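PDB 3PFD: acyl-CoA dehydrogenase from Mycobacterium thermoresistibile, which probably catalyses the FAD-dependent oxidation of 2,3-saturated acyl-CoA thioesters to 2,3-dehydroacyl-CoA, and is captured here with reduced flavin bound. Local coordinates for residues Val93-Ser98 and Gly260-Gly265; Ala299-Lys304 and Met342-Asp347; Phe336-Ala341 and Ile372-Glu377. All blocks are in the same frame, centred on the assembly; numbering follows the deposited sequence.

In the fold
Contact 1 ties the start of helix 95-114, in the N-terminal domain, to helix 256-280 of the C-terminal helical domain. Contacts 2 and 3 lie wholly inside the C-terminal domain and share helix 326-352, which meets helix 292-321 in contact 2 and the end of helix 363-373 in contact 3. Contact 1 closes before the other two open; contacts 2 and 3 interleave along the chain. The centres of contacts 1 and 3 are about 11 Å apart, and Q262 and Y376 join them directly; those of contacts 2 and 3 are about 13 Å apart. Contact 1 is buried within the subunit, whereas contacts 2 and 3 both touch neighbouring subunits and contact 3 also lines the flavin pocket.

Contact 1: Val93-Ser98 and Gly260-Gly265; sequences VDCSAS and GAQAVG
Q262 carries this contact from helix 256-280, its amide meeting S98 and C95 at the start of helix 95-114. One polar bond spans the gap: Q262 NE2 donates to S98 OG over 2.8 Å, with an N-H...O angle of 155° and the hydroxyl 17° out of the amide plane. The same hydroxyl donates its own hydrogen bond to C95 O at 2.6 Å, in the carbonyl plane and on a lone pair. S98 OG is therefore donor and acceptor at once, and its rotation is fixed. Its chi1 of 77°, between the backbone N and the carbonyl carbon, is what lets it reach both partners.

The van der Waals part belongs to C95. Its SG lies over one face of the Q262 amide, 3.5 Å from CD, and packs against that face. Q262 reaches this far with an extended chain, CG anti to the backbone N.

Within 93-98, D94 is the N-cap: OD1 takes the A97 N-H at 2.8 Å, approached from above the carboxylate plane, and so secures the turn that presents C95 and S98.

The other end of the amide, Q262 OE1, is bonded to Y376 OH. Around this buried junction of the N- and C-terminal domains, A91 of helix 80-91 packs on both S98 and Q262, while helix 363-373 sends D369 against C95 and T373 against Q262.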
loop_
_atom_site.group_PDB
_atom_site.type_symbol
_atom_site.label_atom_id
_atom_site.label_comp_id
_atom_site.label_asym_id
_atom_site.label_seq_id
_atom_site.Cartn_x
_atom_site.Cartn_y
_atom_site.Cartn_z
ATOM N N VAL C 93 -10.107 -21.105 -12.924
ATOM C CA VAL C 93 -9.331 -22.349 -13.118
ATOM C C VAL C 93 -8.309 -22.282 -14.265
ATOM O O VAL C 93 -7.297 -23.020 -14.260
ATOM C CB VAL C 93 -10.219 -23.626 -13.239
ATOM C CG1 VAL C 93 -11.124 -23.831 -11.976
ATOM C CG2 VAL C 93 -11.060 -23.625 -14.530
ATOM N N ASP C 94 -8.551 -21.393 -15.236
ATOM C CA ASP C 94 -7.636 -21.298 -16.362
ATOM C C ASP C 94 -7.854 -20.007 -17.119
ATOM O O ASP C 94 -8.858 -19.838 -17.814
ATOM C CB ASP C 94 -7.841 -22.499 -17.282
ATOM C CG ASP C 94 -6.951 -22.485 -18.476
ATOM O OD1 ASP C 94 -6.570 -21.386 -18.954
ATOM O OD2 ASP C 94 -6.674 -23.590 -18.977
ATOM N N CYS C 95 -6.910 -19.091 -16.973
ATOM C CA CYS C 95 -7.091 -17.753 -17.524
ATOM C C CYS C 95 -6.992 -17.790 -19.044
ATOM O O CYS C 95 -7.782 -17.123 -19.720
ATOM C CB CYS C 95 -6.098 -16.778 -16.908
ATOM S SG CYS C 95 -6.351 -15.032 -17.299
ATOM N N SER C 96 -6.085 -18.595 -19.603
ATOM C CA SER C 96 -6.060 -18.707 -21.080
ATOM C C SER C 96 -7.420 -19.122 -21.640
ATOM O O SER C 96 -7.884 -18.573 -22.630
ATOM C CB SER C 96 -4.959 -19.630 -21.581
ATOM O OG SER C 96 -3.680 -19.166 -21.171
ATOM N N ALA C 97 -8.041 -20.108 -21.004
ATOM C CA ALA C 97 -9.362 -20.577 -21.399
ATOM C C ALA C 97 -10.423 -19.483 -21.306
ATOM O O ALA C 97 -11.292 -19.388 -22.188
ATOM C CB ALA C 97 -9.766 -21.818 -20.559
ATOM N N SER C 98 -10.367 -18.675 -20.230
ATOM C CA SER C 98 -11.317 -17.572 -20.032
ATOM C C SER C 98 -11.319 -16.577 -21.201
ATOM O O SER C 98 -12.314 -15.894 -21.449
ATOM C CB SER C 98 -11.079 -16.831 -18.683
ATOM O OG SER C 98 -9.958 -15.951 -18.766
ATOM N N GLY C 260 -12.068 -7.131 -15.787
ATOM C CA GLY C 260 -12.264 -7.091 -14.332
ATOM C C GLY C 260 -12.739 -8.437 -13.810
ATOM O O GLY C 260 -12.202 -8.965 -12.808
ATOM N N ALA C 261 -13.758 -8.999 -14.471
ATOM C CA ALA C 261 -14.338 -10.283 -14.047
ATOM C C ALA C 261 -13.317 -11.410 -14.115
ATOM O O ALA C 261 -13.272 -12.302 -13.255
ATOM C CB ALA C 261 -15.578 -10.633 -14.910
ATOM N N GLN C 262 -12.523 -11.398 -15.175
ATOM C CA GLN C 262 -11.419 -12.345 -15.304
ATOM C C GLN C 262 -10.454 -12.268 -14.094
ATOM O O GLN C 262 -10.052 -13.294 -13.505
ATOM C CB GLN C 262 -10.668 -12.070 -16.615
ATOM C CG GLN C 262 -9.446 -12.946 -16.852
ATOM C CD GLN C 262 -8.742 -12.557 -18.129
ATOM O OE1 GLN C 262 -8.026 -11.566 -18.172
ATOM N NE2 GLN C 262 -8.978 -13.315 -19.193
ATOM N N ALA C 263 -10.091 -11.041 -13.757
ATOM C CA ALA C 263 -9.165 -10.786 -12.668
ATOM C C ALA C 263 -9.800 -11.232 -11.356
ATOM O O ALA C 263 -9.127 -11.841 -10.513
ATOM C CB ALA C 263 -8.796 -9.312 -12.615
ATOM N N VAL C 264 -11.086 -10.941 -11.179
ATOM C CA VAL C 264 -11.808 -11.392 -9.967
ATOM C C VAL C 264 -11.703 -12.929 -9.887
ATOM O O VAL C 264 -11.374 -13.476 -8.839
ATOM C CB VAL C 264 -13.305 -10.902 -9.947
ATOM C CG1 VAL C 264 -14.146 -11.625 -8.843
ATOM C CG2 VAL C 264 -13.409 -9.379 -9.719
ATOM N N GLY C 265 -11.974 -13.614 -11.010
ATOM C CA GLY C 265 -11.908 -15.089 -11.070
ATOM C C GLY C 265 -10.536 -15.639 -10.705
ATOM O O GLY C 265 -10.418 -16.519 -9.828
#

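Contact 2: Ala299-Lys304 and Met342-Asp347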
loop_
_atom_site.group_PDB
_atom_site.type_symbol
_atom_site.label_atom_id
_atom_site.label_comp_id
_atom_site.label_asym_id
_atom_site.label_seq_id
_atom_site.Cartn_x
_atom_site.Cartn_y
_atom_site.Cartn_z
ATOM N N ALA C 299 -8.117 -12.631 5.072
ATOM C CA ALA C 299 -9.236 -11.705 5.172
ATOM C C ALA C 299 -9.041 -10.538 4.185
ATOM O O ALA C 299 -9.981 -10.141 3.487
ATOM C CB ALA C 299 -9.351 -11.172 6.630
ATOM N N ASP C 300 -7.831 -9.966 4.139
ATOM C CA ASP C 300 -7.567 -8.869 3.199
ATOM C C ASP C 300 -7.855 -9.324 1.748
ATOM O O ASP C 300 -8.427 -8.577 0.950
ATOM C CB ASP C 300 -6.129 -8.346 3.306
ATOM C CG ASP C 300 -5.861 -7.588 4.609
ATOM O OD1 ASP C 300 -6.818 -7.162 5.289
ATOM O OD2 ASP C 300 -4.671 -7.413 4.956
ATOM N N MET C 301 -7.444 -10.542 1.413
ATOM C CA MET C 301 -7.598 -11.035 0.053
ATOM C C MET C 301 -9.083 -11.095 -0.283
ATOM O O MET C 301 -9.514 -10.478 -1.257
ATOM C CB MET C 301 -6.911 -12.389 -0.105
ATOM C CG MET C 301 -5.370 -12.313 0.023
ATOM S SD MET C 301 -4.613 -13.878 0.534
ATOM C CE MET C 301 -4.730 -14.840 -0.962
ATOM N N ALA C 302 -9.861 -11.781 0.565
ATOM C CA ALA C 302 -11.286 -11.975 0.356
ATOM C C ALA C 302 -12.082 -10.669 0.324
ATOM O O ALA C 302 -12.976 -10.494 -0.517
ATOM C CB ALA C 302 -11.862 -12.910 1.458
ATOM N N MET C 303 -11.773 -9.765 1.257
ATOM C CA MET C 303 -12.456 -8.485 1.333
ATOM C C MET C 303 -12.333 -7.709 0.021
ATOM O O MET C 303 -13.335 -7.204 -0.506
ATOM C CB MET C 303 -11.853 -7.657 2.483
ATOM C CG MET C 303 -12.303 -6.214 2.586
ATOM S SD MET C 303 -11.620 -5.416 4.085
ATOM C CE MET C 303 -9.872 -5.325 3.712
ATOM N N LYS C 304 -11.090 -7.568 -0.442
ATOM C CA LYS C 304 -10.767 -6.891 -1.689
ATOM C C LYS C 304 -11.348 -7.593 -2.900
ATOM O O LYS C 304 -11.876 -6.918 -3.790
ATOM C CB LYS C 304 -9.246 -6.712 -1.842
ATOM C CG LYS C 304 -8.670 -5.676 -0.825
ATOM C CD LYS C 304 -7.147 -5.500 -1.033
ATOM C CE LYS C 304 -6.537 -4.608 0.041
ATOM N NZ LYS C 304 -5.180 -4.124 -0.424
ATOM N N MET C 342 -3.442 -8.911 -8.768
ATOM C CA MET C 342 -1.980 -8.910 -8.646
ATOM C C MET C 342 -1.534 -9.092 -7.202
ATOM O O MET C 342 -0.618 -9.882 -6.907
ATOM C CB MET C 342 -1.367 -7.618 -9.247
ATOM C CG MET C 342 0.100 -7.752 -9.632
ATOM S SD MET C 342 0.434 -9.044 -10.862
ATOM C CE MET C 342 1.144 -10.383 -9.829
ATOM N N GLU C 343 -2.143 -8.306 -6.310
ATOM C CA GLU C 343 -1.855 -8.398 -4.887
ATOM C C GLU C 343 -2.268 -9.769 -4.311
ATOM O O GLU C 343 -1.505 -10.386 -3.598
ATOM C CB GLU C 343 -2.522 -7.224 -4.108
ATOM C CG GLU C 343 -2.539 -7.406 -2.562
ATOM C CD GLU C 343 -3.279 -6.266 -1.825
ATOM O OE1 GLU C 343 -3.392 -6.321 -0.577
ATOM O OE2 GLU C 343 -3.772 -5.330 -2.491
ATOM N N VAL C 344 -3.467 -10.233 -4.632
ATOM C CA VAL C 344 -3.985 -11.500 -4.097
ATOM C C VAL C 344 -3.146 -12.701 -4.515
ATOM O O VAL C 344 -2.800 -13.546 -3.665
ATOM C CB VAL C 344 -5.489 -11.730 -4.484
ATOM C CG1 VAL C 344 -5.906 -13.173 -4.253
ATOM C CG2 VAL C 344 -6.402 -10.782 -3.675
ATOM N N THR C 345 -2.794 -12.767 -5.801
ATOM C CA THR C 345 -2.002 -13.892 -6.331
ATOM C C THR C 345 -0.560 -13.885 -5.825
ATOM O O THR C 345 -0.007 -14.948 -5.588
ATOM C CB THR C 345 -1.998 -13.957 -7.871
ATOM O OG1 THR C 345 -1.434 -12.766 -8.405
ATOM C CG2 THR C 345 -3.426 -14.161 -8.429
ATOM N N THR C 346 0.028 -12.694 -5.664
ATOM C CA THR C 346 1.350 -12.536 -5.012
ATOM C C THR C 346 1.330 -13.104 -3.583
ATOM O O THR C 346 2.254 -13.810 -3.180
ATOM C CB THR C 346 1.818 -11.053 -4.999
ATOM O OG1 THR C 346 1.883 -10.593 -6.350
ATOM C CG2 THR C 346 3.211 -10.908 -4.409
ATOM N N ASP C 347 0.266 -12.773 -2.851
ATOM C CA ASP C 347 -0.010 -13.296 -1.505
ATOM C C ASP C 347 -0.219 -14.815 -1.457
ATOM O O ASP C 347 0.298 -15.491 -0.561
ATOM C CB ASP C 347 -1.264 -12.615 -0.927
ATOM C CG ASP C 347 -1.000 -11.206 -0.428
ATOM O OD1 ASP C 347 0.195 -10.754 -0.360
ATOM O OD2 ASP C 347 -2.016 -10.538 -0.121
#
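The E343 carboxylate receives K304 at its two-oxygen edge in a salt bridge. K304 NZ lies close to the carboxylate plane, 2.8 Å from E343 OE2 on the syn lone pair of that oxygen; a second bond from NZ to OE1 is weak. The CE and CD atoms of the lysine climb progressively out of the plane on one side, so the chain comes in from over one face while NZ ends at the edge. Both side chains are extended and cross at about a right angle. The D347 carboxylate meets M301 CG near its plane, beside OD2 at 3.8 Å; farther back, M301 SD touches D347 CB.

The segments 299-304 and 342-347, of helices 292-321 and 326-352, belong to the all-helical C-terminal domain of the acyl-CoA dehydrogenase fold, where they run nearly antiparallel, 151° between directions, with their axes 9.9 Å apart. M301 and V344 mark the closest backbone approach. V344 CG2 lodges against CA and CB of M301, and the methionine chain, bent at chi3 (74°), turns its CE over the V344 backbone, 3.6 Å from V344 O and 3.9 Å from V344 CG1. The methionine is walled in further by A348 and L351.

D300 OD2 is 5.8 Å from E343 OE1, a like-charge approach probably eased by K304 on E343 and by R384 of the second subunit, which forms a salt bridge with D300 OD1. T346 O accepts a hydrogen bond from K371 NZ of the third subunit.

Contact 3: Phe336-Ala341 and Ile372-Glu377. With FDA (dihydroflavine-adenine dinucleotide), chain B.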
loop_
_atom_site.group_PDB
_atom_site.type_symbol
_atom_site.label_atom_id
_atom_site.label_comp_id
_atom_site.label_asym_id
_atom_site.label_seq_id
_atom_site.Cartn_x
_atom_site.Cartn_y
_atom_site.Cartn_z
ATOM N N PHE C 336 -9.325 -1.603 -10.772
ATOM C CA PHE C 336 -9.357 -2.114 -9.369
ATOM C C PHE C 336 -9.246 -3.643 -9.302
ATOM O O PHE C 336 -8.416 -4.185 -8.560
ATOM C CB PHE C 336 -10.639 -1.663 -8.655
ATOM C CG PHE C 336 -10.662 -1.990 -7.168
ATOM C CD1 PHE C 336 -9.781 -1.355 -6.283
ATOM C CD2 PHE C 336 -11.560 -2.924 -6.664
ATOM C CE1 PHE C 336 -9.812 -1.640 -4.918
ATOM C CE2 PHE C 336 -11.620 -3.219 -5.289
ATOM C CZ PHE C 336 -10.737 -2.579 -4.410
ATOM N N ALA C 337 -10.090 -4.348 -10.051
ATOM C CA ALA C 337 -10.018 -5.817 -10.023
ATOM C C ALA C 337 -8.642 -6.352 -10.382
ATOM O O ALA C 337 -8.173 -7.305 -9.771
ATOM C CB ALA C 337 -11.085 -6.474 -10.897
ATOM N N SER C 338 -8.000 -5.750 -11.372
ATOM C CA SER C 338 -6.688 -6.258 -11.810
ATOM C C SER C 338 -5.621 -5.934 -10.784
ATOM O O SER C 338 -4.741 -6.757 -10.533
ATOM C CB SER C 338 -6.302 -5.728 -13.208
ATOM O OG SER C 338 -6.334 -4.310 -13.248
ATOM N N ASP C 339 -5.691 -4.746 -10.185
ATOM C CA ASP C 339 -4.807 -4.429 -9.059
ATOM C C ASP C 339 -5.024 -5.425 -7.921
ATOM O O ASP C 339 -4.061 -5.917 -7.321
ATOM C CB ASP C 339 -4.984 -2.983 -8.554
ATOM C CG ASP C 339 -4.419 -1.955 -9.514
ATOM O OD1 ASP C 339 -3.736 -2.333 -10.467
ATOM O OD2 ASP C 339 -4.666 -0.763 -9.329
ATOM N N VAL C 340 -6.290 -5.739 -7.633
ATOM C CA VAL C 340 -6.604 -6.688 -6.555
ATOM C C VAL C 340 -5.983 -8.095 -6.853
ATOM O O VAL C 340 -5.315 -8.704 -5.994
ATOM C CB VAL C 340 -8.116 -6.728 -6.288
ATOM C CG1 VAL C 340 -8.507 -7.942 -5.450
ATOM C CG2 VAL C 340 -8.584 -5.436 -5.520
ATOM N N ALA C 341 -6.174 -8.564 -8.092
ATOM C CA ALA C 341 -5.664 -9.869 -8.522
ATOM C C ALA C 341 -4.157 -9.964 -8.378
ATOM O O ALA C 341 -3.660 -10.988 -7.990
ATOM C CB ALA C 341 -6.070 -10.150 -9.958
ATOM N N ILE C 372 -1.203 -9.871 -16.601
ATOM C CA ILE C 372 -1.728 -9.371 -17.877
ATOM C C ILE C 372 -2.968 -8.499 -17.697
ATOM O O ILE C 372 -3.209 -7.609 -18.513
ATOM C CB ILE C 372 -2.023 -10.505 -18.939
ATOM C CG1 ILE C 372 -2.261 -9.925 -20.342
ATOM C CG2 ILE C 372 -3.250 -11.313 -18.542
ATOM C CD1 ILE C 372 -1.078 -9.077 -20.925
ATOM N N THR C 373 -3.756 -8.750 -16.651
ATOM C CA THR C 373 -5.020 -8.039 -16.488
ATOM C C THR C 373 -4.832 -6.532 -16.248
ATOM O O THR C 373 -5.730 -5.743 -16.551
ATOM C CB THR C 373 -5.938 -8.675 -15.413
ATOM O OG1 THR C 373 -5.331 -8.525 -14.130
ATOM C CG2 THR C 373 -6.141 -10.179 -15.697
ATOM N N GLN C 374 -3.670 -6.154 -15.708
ATOM C CA GLN C 374 -3.300 -4.736 -15.497
ATOM C C GLN C 374 -2.837 -4.066 -16.794
ATOM O O GLN C 374 -2.678 -2.821 -16.854
ATOM C CB GLN C 374 -2.181 -4.627 -14.446
ATOM C CG GLN C 374 -2.579 -5.130 -13.074
ATOM C CD GLN C 374 -1.441 -5.059 -12.067
ATOM O OE1 GLN C 374 -0.405 -5.715 -12.237
ATOM N NE2 GLN C 374 -1.626 -4.245 -11.015
ATOM N N ILE C 375 -2.644 -4.879 -17.842
ATOM C CA ILE C 375 -1.989 -4.396 -19.071
ATOM C C ILE C 375 -2.935 -4.332 -20.257
ATOM O O ILE C 375 -3.023 -3.277 -20.893
ATOM C CB ILE C 375 -0.705 -5.206 -19.441
ATOM C CG1 ILE C 375 0.316 -5.144 -18.315
ATOM C CG2 ILE C 375 -0.082 -4.736 -20.820
ATOM C CD1 ILE C 375 1.500 -6.042 -18.523
ATOM N N TYR C 376 -3.605 -5.440 -20.601
ATOM C CA TYR C 376 -4.452 -5.376 -21.804
ATOM C C TYR C 376 -5.819 -4.754 -21.597
ATOM O O TYR C 376 -6.218 -4.501 -20.458
ATOM C CB TYR C 376 -4.551 -6.689 -22.628
ATOM C CG TYR C 376 -5.097 -7.933 -21.965
ATOM C CD1 TYR C 376 -4.997 -9.155 -22.626
ATOM C CD2 TYR C 376 -5.679 -7.915 -20.696
ATOM C CE1 TYR C 376 -5.452 -10.347 -22.044
ATOM C CE2 TYR C 376 -6.146 -9.110 -20.094
ATOM C CZ TYR C 376 -6.022 -10.321 -20.794
ATOM O OH TYR C 376 -6.454 -11.511 -20.260
ATOM N N GLU C 377 -6.523 -4.551 -22.716
ATOM C CA GLU C 377 -7.723 -3.718 -22.794
ATOM C C GLU C 377 -7.569 -2.345 -22.107
ATOM O O GLU C 377 -8.533 -1.842 -21.499
ATOM C CB GLU C 377 -8.971 -4.479 -22.273
ATOM C CG GLU C 377 -9.266 -5.739 -23.088
ATOM C CD GLU C 377 -10.711 -6.226 -23.000
ATOM O OE1 GLU C 377 -11.600 -5.409 -22.637
ATOM O OE2 GLU C 377 -10.941 -7.429 -23.323
HETATM P PA FDA B . 2.752 1.315 -24.329
HETATM O O1A FDA B . 1.548 2.080 -24.805
HETATM O O2A FDA B . 4.099 1.515 -24.978
HETATM O O5B FDA B . 2.892 1.603 -22.749
HETATM C C5B FDA B . 4.137 1.522 -22.047
HETATM C C4B FDA B . 3.957 2.118 -20.644
HETATM O O4B FDA B . 3.697 3.524 -20.728
HETATM C C3B FDA B . 2.757 1.512 -19.914
HETATM O O3B FDA B . 3.071 1.475 -18.515
HETATM C C2B FDA B . 1.653 2.530 -20.148
HETATM O O2B FDA B . 0.651 2.510 -19.128
HETATM C C1B FDA B . 2.440 3.821 -20.128
HETATM N N9A FDA B . 1.738 4.929 -20.806
HETATM C C8A FDA B . 1.508 5.043 -22.127
HETATM N N7A FDA B . 0.848 6.204 -22.366
HETATM C C5A FDA B . 0.656 6.825 -21.176
HETATM C C6A FDA B . 0.036 8.029 -20.804
HETATM N N6A FDA B . -0.541 8.833 -21.751
HETATM N N1A FDA B . 0.017 8.380 -19.490
HETATM C C2A FDA B . 0.581 7.565 -18.570
HETATM N N3A FDA B . 1.191 6.401 -18.891
HETATM C C4A FDA B . 1.230 6.007 -20.189
HETATM N N1 FDA B . -4.392 -5.657 -28.619
HETATM C C2 FDA B . -5.256 -5.990 -29.626
HETATM O O2 FDA B . -5.475 -5.206 -30.589
HETATM N N3 FDA B . -5.887 -7.183 -29.603
HETATM C C4 FDA B . -5.681 -8.056 -28.591
HETATM O O4 FDA B . -6.284 -9.141 -28.641
HETATM C C4X FDA B . -4.815 -7.734 -27.526
HETATM N N5 FDA B . -4.505 -8.633 -26.570
HETATM C C5X FDA B . -3.335 -8.560 -25.914
HETATM C C6 FDA B . -2.760 -9.695 -25.324
HETATM C C7 FDA B . -1.496 -9.608 -24.713
HETATM C C7M FDA B . -0.876 -10.829 -24.068
HETATM C C8 FDA B . -0.827 -8.393 -24.654
HETATM C C8M FDA B . 0.531 -8.262 -23.987
HETATM C C9 FDA B . -1.400 -7.273 -25.226
HETATM C C9A FDA B . -2.641 -7.352 -25.866
HETATM N N10 FDA B . -3.096 -6.274 -26.655
HETATM C C10 FDA B . -4.165 -6.507 -27.563
HETATM C "C1'" FDA B . -2.326 -5.031 -26.715
HETATM C "C2'" FDA B . -2.528 -4.169 -25.462
HETATM O "O2'" FDA B . -3.830 -3.543 -25.404
HETATM C "C3'" FDA B . -1.389 -3.173 -25.399
HETATM O "O3'" FDA B . -0.207 -3.876 -24.941
HETATM C "C4'" FDA B . -1.697 -1.990 -24.462
HETATM O "O4'" FDA B . -2.695 -1.145 -25.039
HETATM C "C5'" FDA B . -0.461 -1.149 -24.173
HETATM O "O5'" FDA B . 0.222 -0.861 -25.400
HETATM P P FDA B . 1.802 -1.150 -25.494
HETATM O O1P FDA B . 2.025 -2.598 -25.138
HETATM O O2P FDA B . 2.311 -0.615 -26.812
HETATM O O3P FDA B . 2.412 -0.286 -24.277
#
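D339 OD1 is gripped by two amides: Q374 NE2 donates to it across the contact at 2.9 Å with an angle of 161°, and N380 ND2 is its stronger partner. D339 OD1 lies in the Q374 amide plane, while NE2 meets it on the anti side, tilted out of the carboxylate plane, the two planes standing 84° apart. D339 OD2 forms a salt bridge with R384, so both oxygens are engaged. In the C-terminal helical domain, this links helix 326-352 to the end of helix 363-373, whose following residues line the flavin site.

Beside this polar pair the packing is close. S338 CB presses on T373 OG1 at 3.1 Å and on Q374 CG at 3.8 Å. Neither hydroxyl bonds across: S338 OG turns back to K334 O and is also hydrogen-bonded to N380 ND2, and T373 OG1 bonds to A370 O. Q374 OE1 takes K371 NZ, which with D339 settles both ends of the amide.

Just before T373, I372 O accepts the N-H groups of both I375 and Y376, a tight turn that brings the tyrosine ring back over I372, with CG1 3.5 Å above its centre. Both residues of the turn face the dimethylbenzene ring of the reduced flavin from the same side: the tyrosine edge brings CD1 to 3.5 Å from flavin C6. The cofactor is also hydrogen-bonded to R281 NE and Q350 O of the third subunit. I372 CD1 sits 3.6 Å from both flavin methyls, C7M and C8M.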